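Local coordinates for gluconate kinase (Lactobacillus acidophilus, PDB 3LL3), which probably phosphorylates a sugar or sugar acid such as gluconate at the expense of ATP, as a kinase of the FGGY family, and binds D-xylulose, at residues Y121-M126 with D190-D195. Residues are numbered along the deposited sequence; the frame is centred on the assembly and turned at random. Where two conformers were deposited one is given.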
loop_
_atom_site.group_PDB
_atom_site.type_symbol
_atom_site.label_atom_id
_atom_site.label_comp_id
_atom_site.label_asym_id
_atom_site.label_seq_id
_atom_site.Cartn_x
_atom_site.Cartn_y
_atom_site.Cartn_z
ATOM N N TYR A 121 27.595 -18.298 -6.496
ATOM C CA TYR A 121 26.793 -18.743 -5.356
ATOM C C TYR A 121 26.957 -20.240 -5.056
ATOM O O TYR A 121 27.179 -20.631 -3.924
ATOM C CB TYR A 121 25.311 -18.405 -5.543
ATOM C CG TYR A 121 24.509 -18.843 -4.350
ATOM C CD1 TYR A 121 24.592 -18.149 -3.149
ATOM C CD2 TYR A 121 23.694 -19.968 -4.408
ATOM C CE1 TYR A 121 23.878 -18.566 -2.027
ATOM C CE2 TYR A 121 22.969 -20.387 -3.308
ATOM C CZ TYR A 121 23.068 -19.685 -2.121
ATOM O OH TYR A 121 22.351 -20.105 -1.029
ATOM N N ARG A 122 26.796 -21.062 -6.086
ATOM C CA ARG A 122 26.995 -22.497 -5.932
ATOM C C ARG A 122 28.398 -22.811 -5.409
ATOM O O ARG A 122 28.543 -23.725 -4.610
ATOM C CB ARG A 122 26.730 -23.234 -7.249
ATOM C CG ARG A 122 25.370 -23.901 -7.368
ATOM C CD ARG A 122 25.195 -24.555 -8.741
ATOM N NE ARG A 122 24.431 -23.686 -9.630
ATOM C CZ ARG A 122 24.913 -23.100 -10.716
ATOM N NH1 ARG A 122 24.129 -22.321 -11.440
ATOM N NH2 ARG A 122 26.166 -23.300 -11.090
ATOM N N LYS A 123 29.416 -22.049 -5.818
ATOM C CA LYS A 123 30.797 -22.300 -5.379
ATOM C C LYS A 123 31.127 -21.795 -3.982
ATOM O O LYS A 123 31.907 -22.425 -3.261
ATOM C CB LYS A 123 31.809 -21.665 -6.337
ATOM C CG LYS A 123 32.119 -22.475 -7.586
ATOM C CD LYS A 123 32.865 -21.606 -8.593
ATOM C CE LYS A 123 33.167 -22.375 -9.862
ATOM N NZ LYS A 123 34.141 -23.467 -9.593
ATOM N N THR A 124 30.574 -20.643 -3.615
ATOM C CA THR A 124 31.105 -19.915 -2.458
ATOM C C THR A 124 30.066 -19.532 -1.407
ATOM O O THR A 124 30.423 -19.032 -0.351
ATOM C CB THR A 124 31.838 -18.623 -2.888
ATOM O OG1 THR A 124 30.877 -17.647 -3.327
ATOM C CG2 THR A 124 32.859 -18.902 -4.015
ATOM N N GLY A 125 28.788 -19.748 -1.701
ATOM C CA GLY A 125 27.735 -19.383 -0.770
ATOM C C GLY A 125 27.417 -17.899 -0.775
ATOM O O GLY A 125 26.647 -17.428 0.064
HETATM N N MSE A 126 28.030 -17.163 -1.698
HETATM C CA MSE A 126 27.819 -15.723 -1.807
HETATM C C MSE A 126 26.583 -15.365 -2.636
HETATM O O MSE A 126 26.519 -15.671 -3.828
HETATM C CB MSE A 126 29.057 -15.034 -2.395
HETATM C CG MSE A 126 28.851 -13.553 -2.680
HETATM SE SE MSE A 126 28.437 -12.573 -0.995
HETATM C CE MSE A 126 27.760 -10.904 -1.753
ATOM N N ASP A 190 38.818 -20.469 -4.640
ATOM C CA ASP A 190 38.357 -21.235 -5.795
ATOM C C ASP A 190 39.256 -20.908 -7.003
ATOM O O ASP A 190 39.288 -19.758 -7.455
ATOM C CB ASP A 190 36.898 -20.885 -6.098
ATOM C CG ASP A 190 36.285 -21.782 -7.149
ATOM O OD1 ASP A 190 35.613 -22.756 -6.771
ATOM O OD2 ASP A 190 36.496 -21.532 -8.362
ATOM N N GLN A 191 40.006 -21.895 -7.498
ATOM C CA GLN A 191 40.971 -21.637 -8.582
ATOM C C GLN A 191 40.342 -21.080 -9.856
ATOM O O GLN A 191 40.885 -20.167 -10.490
ATOM C CB GLN A 191 41.777 -22.881 -8.940
ATOM C CG GLN A 191 42.926 -22.557 -9.926
ATOM C CD GLN A 191 43.980 -21.661 -9.292
ATOM O OE1 GLN A 191 44.267 -20.567 -9.781
ATOM N NE2 GLN A 191 44.542 -22.112 -8.182
ATOM N N GLU A 192 39.216 -21.663 -10.247
ATOM C CA GLU A 192 38.443 -21.181 -11.379
ATOM C C GLU A 192 38.071 -19.699 -11.237
ATOM O O GLU A 192 38.212 -18.921 -12.177
ATOM C CB GLU A 192 37.194 -22.048 -11.540
ATOM C CG GLU A 192 36.413 -21.804 -12.793
ATOM C CD GLU A 192 35.280 -22.814 -12.987
ATOM O OE1 GLU A 192 35.186 -23.792 -12.199
ATOM O OE2 GLU A 192 34.494 -22.627 -13.941
ATOM N N LEU A 193 37.593 -19.299 -10.059
ATOM C CA LEU A 193 37.238 -17.893 -9.843
ATOM C C LEU A 193 38.478 -16.967 -9.846
ATOM O O LEU A 193 38.428 -15.843 -10.357
ATOM C CB LEU A 193 36.421 -17.726 -8.544
ATOM C CG LEU A 193 35.011 -18.331 -8.524
ATOM C CD1 LEU A 193 34.335 -18.146 -7.167
ATOM C CD2 LEU A 193 34.119 -17.764 -9.663
ATOM N N LEU A 194 39.585 -17.435 -9.270
ATOM C CA LEU A 194 40.830 -16.674 -9.295
ATOM C C LEU A 194 41.276 -16.449 -10.749
ATOM O O LEU A 194 41.717 -15.359 -11.120
ATOM C CB LEU A 194 41.935 -17.411 -8.535
ATOM C CG LEU A 194 41.871 -17.494 -7.010
ATOM C CD1 LEU A 194 42.978 -18.398 -6.494
ATOM C CD2 LEU A 194 41.965 -16.109 -6.397
ATOM N N ASP A 195 41.145 -17.483 -11.569
ATOM C CA ASP A 195 41.566 -17.373 -12.970
ATOM C C ASP A 195 40.738 -16.344 -13.740
ATOM O O ASP A 195 41.282 -15.555 -14.517
ATOM C CB ASP A 195 41.565 -18.740 -13.640
ATOM C CG ASP A 195 42.710 -19.621 -13.144
ATOM O OD1 ASP A 195 43.656 -19.085 -12.526
ATOM O OD2 ASP A 195 42.662 -20.847 -13.346
#
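A salt-bridge network ties Lys-123, in the last turn of helix 116-124, to Asp-190 and Glu-192 at the start of helix 191-197, within the N-terminal FGGY region. The lysine ammonium is held from two directions. Its shorter bond runs from Lys-123 NZ to Glu-192 OE1 at 2.8 Å, yet NZ stands 56° out of that carboxylate plane, above the group. Toward Asp-190 the bond is longer, Lys-123 NZ to Asp-190 OD1 3.3 Å, with OD1 met on the syn side, 16° out of the carboxylate plane; a weak one also reaches OD2. A bend at the end of the lysine chain (chi4 -67°), after an extended run, brings NZ between the two acids. Asp-190 is the N-cap of its helix: OD2 accepts from Leu-193 N at 3.0 Å through its anti lone pair. The capping bond and the ammonium together probably limit the carboxylate's rotation. Further along the contact the packing turns apolar. Lys-123 CD lies 3.9 Å from Leu-193 CG, and Thr-124 CG2 meets Leu-193 CD1 tip to tip at 3.6 Å, while Thr-124 OG1 turns back to Ile-120 O in its own helix. Replacing Lys-123 by an alanine would probably leave two neighbouring carboxylates without their shared cation and uncover the flank of Leu-193. Glu-192 OE2 has a further partner in Gln-119 NE2, so the same helix grips both oxygens of this carboxylate. Leu-193 also packs on Phe-116 and Ile-120, extending the apolar seam along helix 116-124, and backbone hydrogen bonds between Lys-123 and Leu-184 and between Asp-190 and Ile-181 join both helix ends to the segment preceding helix 191-197. Past the helix end, Gly-125, with positive phi, pairs through its backbone with Cys-282 of strand 281-284.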